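Local coordinates for CalS10 (Micromonospora echinospora, PDB 6UK5), which binds S-adenosylmethionine and is thought to methylate an amino pentose during calicheamicin biosynthesis, at residues A55-V61 with F76-L82. Residues are numbered along the deposited sequence; the frame is centred on the assembly and turned at random.
Sequences AARLLDV and FPHVEGL
Leu-58 and Phe-76 meet on the closely packed side of this parallel strand pair, where Leu-58 CD1 lies 3.7 Å from Phe-76 CE1. With CG anti to its carbonyl carbon (chi1 -61°), the phenylalanine lifts its ring between Leu-58 and Ala-55; Ala-55 CB is 3.9 Å from Phe-76 CE2, and Ala-55 O sits at the ring edge. Helix 37-51 adds Ile-48 and Ala-45. An alanine in place of Phe-76 would probably open a gap between Leu-58 and Ala-55 and leave Leu-58 CD1 without its aromatic neighbour.

The looser, partly exposed part lies across the sheet, where Arg-57 and His-78 run side by side with guanidinium and ring planes 50° apart. No hydrogen bond joins them: Arg-57 gives NH2 to Thr-114 O and makes a cation-pi contact with Phe-115.

Five backbone hydrogen bonds tie the strands, from His-78 N to Ala-56 O (3.1 Å) through to Leu-82 N to Asp-60 O (3.0 Å). Asp-60 touches the bound S-adenosylmethionine, its OD1 hydrogen-bonded to Thr-119 OG1. In such pairs the connecting helix generally packs one face; here helix 67-73 sets Leu-69 against Val-79, completing the first beta-alpha-beta crossover of a Rossmann-type methyltransferase fold.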
ATOM      1  N   ALA A  55      19.006  18.267  35.277  1.00 73.26           N
ATOM      2  CA  ALA A  55      19.434  17.990  33.911  1.00 69.63           C
ATOM      3  C   ALA A  55      19.114  19.155  32.983  1.00 72.66           C
ATOM      4  O   ALA A  55      17.996  19.675  32.983  1.00 74.34           O
ATOM      5  CB  ALA A  55      18.751  16.716  33.407  1.00 65.09           C
ATOM      6  N   ALA A  56      20.106  19.560  32.183  1.00 71.69           N
ATOM      7  CA  ALA A  56      19.915  20.667  31.253  1.00 69.70           C
ATOM      8  C   ALA A  56      20.441  20.364  29.852  1.00 61.57           C
ATOM      9  O   ALA A  56      19.865  20.826  28.860  1.00 60.82           O
ATOM     10  CB  ALA A  56      20.591  21.928  31.799  1.00 63.00           C
ATOM     11  N   ARG A  57      21.520  19.591  29.751  1.00 64.16           N
ATOM     12  CA  ARG A  57      22.154  19.264  28.477  1.00 62.63           C
ATOM     13  C   ARG A  57      21.885  17.806  28.128  1.00 64.58           C
ATOM     14  O   ARG A  57      22.204  16.908  28.915  1.00 63.64           O
ATOM     15  CB  ARG A  57      23.658  19.529  28.536  1.00 63.04           C
ATOM     16  CG  ARG A  57      24.043  20.993  28.653  1.00 61.93           C
ATOM     17  CD  ARG A  57      25.518  21.150  29.003  1.00 64.38           C
ATOM     18  NE  ARG A  57      26.387  20.321  28.168  1.00 65.96           N
ATOM     19  CZ  ARG A  57      26.736  20.602  26.915  1.00 66.86           C
ATOM     20  NH1 ARG A  57      26.284  21.699  26.322  1.00 71.84           N
ATOM     21  NH2 ARG A  57      27.534  19.777  26.249  1.00 64.71           N
ATOM     22  N   LEU A  58      21.307  17.573  26.947  1.00 64.33           N
ATOM     23  CA  LEU A  58      20.971  16.231  26.495  1.00 61.06           C
ATOM     24  C   LEU A  58      21.480  16.000  25.080  1.00 66.41           C
ATOM     25  O   LEU A  58      21.470  16.910  24.245  1.00 68.43           O
ATOM     26  CB  LEU A  58      19.456  15.988  26.536  1.00 65.80           C
ATOM     27  CG  LEU A  58      19.007  14.595  26.084  1.00 56.24           C
ATOM     28  CD1 LEU A  58      17.807  14.157  26.903  1.00 58.39           C
ATOM     29  CD2 LEU A  58      18.666  14.541  24.601  1.00 63.02           C
ATOM     30  N   LEU A  59      21.918  14.768  24.821  1.00 67.64           N
ATOM     31  CA  LEU A  59      22.371  14.329  23.506  1.00 67.28           C
ATOM     32  C   LEU A  59      21.620  13.064  23.120  1.00 64.48           C
ATOM     33  O   LEU A  59      21.656  12.072  23.854  1.00 60.81           O
ATOM     34  CB  LEU A  59      23.883  14.078  23.496  1.00 62.03           C
ATOM     35  CG  LEU A  59      24.439  13.331  22.282  1.00 66.30           C
ATOM     36  CD1 LEU A  59      24.442  14.211  21.048  1.00 68.94           C
ATOM     37  CD2 LEU A  59      25.845  12.831  22.577  1.00 63.23           C
ATOM     38  N   ASP A  60      20.948  13.095  21.972  1.00 65.12           N
ATOM     39  CA  ASP A  60      20.292  11.919  21.415  1.00 63.14           C
ATOM     40  C   ASP A  60      21.227  11.303  20.382  1.00 57.46           C
ATOM     41  O   ASP A  60      21.620  11.970  19.419  1.00 57.56           O
ATOM     42  CB  ASP A  60      18.948  12.276  20.782  1.00 68.00           C
ATOM     43  CG  ASP A  60      18.137  11.055  20.428  1.00 66.50           C
ATOM     44  OD1 ASP A  60      18.504   9.947  20.880  1.00 64.07           O
ATOM     45  OD2 ASP A  60      17.136  11.208  19.694  1.00 65.75           O
ATOM     46  N   VAL A  61      21.580  10.037  20.585  1.00 56.35           N
ATOM     47  CA  VAL A  61      22.561   9.345  19.760  1.00 52.39           C
ATOM     48  C   VAL A  61      21.820   8.426  18.800  1.00 51.06           C
ATOM     49  O   VAL A  61      20.954   7.647  19.216  1.00 51.25           O
ATOM     50  CB  VAL A  61      23.557   8.559  20.628  1.00 49.57           C
ATOM     51  CG1 VAL A  61      24.452   7.710  19.759  1.00 53.56           C
ATOM     52  CG2 VAL A  61      24.389   9.516  21.469  1.00 53.36           C
ATOM     53  N   PHE A  76      14.312  20.365  27.756  1.00 63.75           N
ATOM     54  CA  PHE A  76      15.668  20.634  28.214  1.00 62.98           C
ATOM     55  C   PHE A  76      16.211  21.884  27.532  1.00 63.42           C
ATOM     56  O   PHE A  76      16.021  22.062  26.321  1.00 65.37           O
ATOM     57  CB  PHE A  76      16.592  19.437  27.937  1.00 64.90           C
ATOM     58  CG  PHE A  76      16.175  18.173  28.640  1.00 64.66           C
ATOM     59  CD1 PHE A  76      15.524  17.159  27.959  1.00 62.89           C
ATOM     60  CD2 PHE A  76      16.431  18.006  29.992  1.00 64.30           C
ATOM     61  CE1 PHE A  76      15.143  16.004  28.614  1.00 66.58           C
ATOM     62  CE2 PHE A  76      16.051  16.852  30.645  1.00 64.50           C
ATOM     63  CZ  PHE A  76      15.408  15.853  29.957  1.00 62.94           C
ATOM     64  N   PRO A  77      16.887  22.775  28.283  1.00 61.50           N
ATOM     65  CA  PRO A  77      17.420  24.003  27.674  1.00 62.29           C
ATOM     66  C   PRO A  77      18.282  23.755  26.447  1.00 62.04           C
ATOM     67  O   PRO A  77      18.002  24.295  25.373  1.00 66.92           O
ATOM     68  CB  PRO A  77      18.248  24.626  28.808  1.00 61.72           C
ATOM     69  CG  PRO A  77      17.660  24.076  30.055  1.00 72.78           C
ATOM     70  CD  PRO A  77      17.207  22.689  29.720  1.00 63.73           C
ATOM     71  N   HIS A  78      19.322  22.939  26.588  1.00 60.92           N
ATOM     72  CA  HIS A  78      20.249  22.646  25.503  1.00 64.94           C
ATOM     73  C   HIS A  78      20.106  21.188  25.099  1.00 67.49           C
ATOM     74  O   HIS A  78      20.087  20.294  25.952  1.00 68.22           O
ATOM     75  CB  HIS A  78      21.695  22.959  25.892  1.00 63.82           C
ATOM     76  CG  HIS A  78      22.664  22.814  24.760  1.00 62.02           C
ATOM     77  ND1 HIS A  78      24.003  22.549  24.954  1.00 62.67           N
ATOM     78  CD2 HIS A  78      22.477  22.837  23.418  1.00 64.27           C
ATOM     79  CE1 HIS A  78      24.606  22.457  23.783  1.00 68.04           C
ATOM     80  NE2 HIS A  78      23.702  22.621  22.834  1.00 66.26           N
ATOM     81  N   VAL A  79      20.012  20.961  23.797  1.00 72.19           N
ATOM     82  CA  VAL A  79      19.802  19.638  23.228  1.00 75.46           C
ATOM     83  C   VAL A  79      20.667  19.517  21.984  1.00 75.90           C
ATOM     84  O   VAL A  79      20.844  20.491  21.244  1.00 72.55           O
ATOM     85  CB  VAL A  79      18.303  19.442  22.914  1.00 72.67           C
ATOM     86  CG1 VAL A  79      18.096  18.352  21.909  1.00 83.55           C
ATOM     87  CG2 VAL A  79      17.523  19.152  24.194  1.00 74.29           C
ATOM     88  N   GLU A  80      21.209  18.323  21.750  1.00 78.24           N
ATOM     89  CA  GLU A  80      22.046  18.075  20.586  1.00 77.13           C
ATOM     90  C   GLU A  80      21.740  16.693  20.025  1.00 74.20           C
ATOM     91  O   GLU A  80      21.052  15.880  20.648  1.00 73.39           O
ATOM     92  CB  GLU A  80      23.543  18.185  20.912  1.00 75.36           C
ATOM     93  CG  GLU A  80      23.992  19.548  21.410  1.00 70.89           C
ATOM     94  CD  GLU A  80      25.501  19.707  21.380  1.00 69.20           C
ATOM     95  OE1 GLU A  80      26.159  19.008  20.578  1.00 72.21           O
ATOM     96  OE2 GLU A  80      26.028  20.527  22.160  1.00 60.91           O
ATOM     97  N   GLY A  81      22.276  16.431  18.833  1.00 71.12           N
ATOM     98  CA  GLY A  81      22.040  15.172  18.164  1.00 68.18           C
ATOM     99  C   GLY A  81      23.310  14.636  17.535  1.00 64.21           C
ATOM    100  O   GLY A  81      24.244  15.378  17.224  1.00 67.21           O
ATOM    101  N   LEU A  82      23.324  13.317  17.354  1.00 57.75           N
ATOM    102  CA  LEU A  82      24.437  12.611  16.734  1.00 56.66           C
ATOM    103  C   LEU A  82      23.846  11.532  15.841  1.00 55.51           C
ATOM    104  O   LEU A  82      23.017  10.735  16.293  1.00 52.79           O
ATOM    105  CB  LEU A  82      25.361  12.018  17.806  1.00 57.47           C
ATOM    106  CG  LEU A  82      26.735  11.434  17.461  1.00 54.70           C
ATOM    107  CD1 LEU A  82      26.610  10.162  16.642  1.00 55.60           C
ATOM    108  CD2 LEU A  82      27.615  12.450  16.744  1.00 53.89           C
TER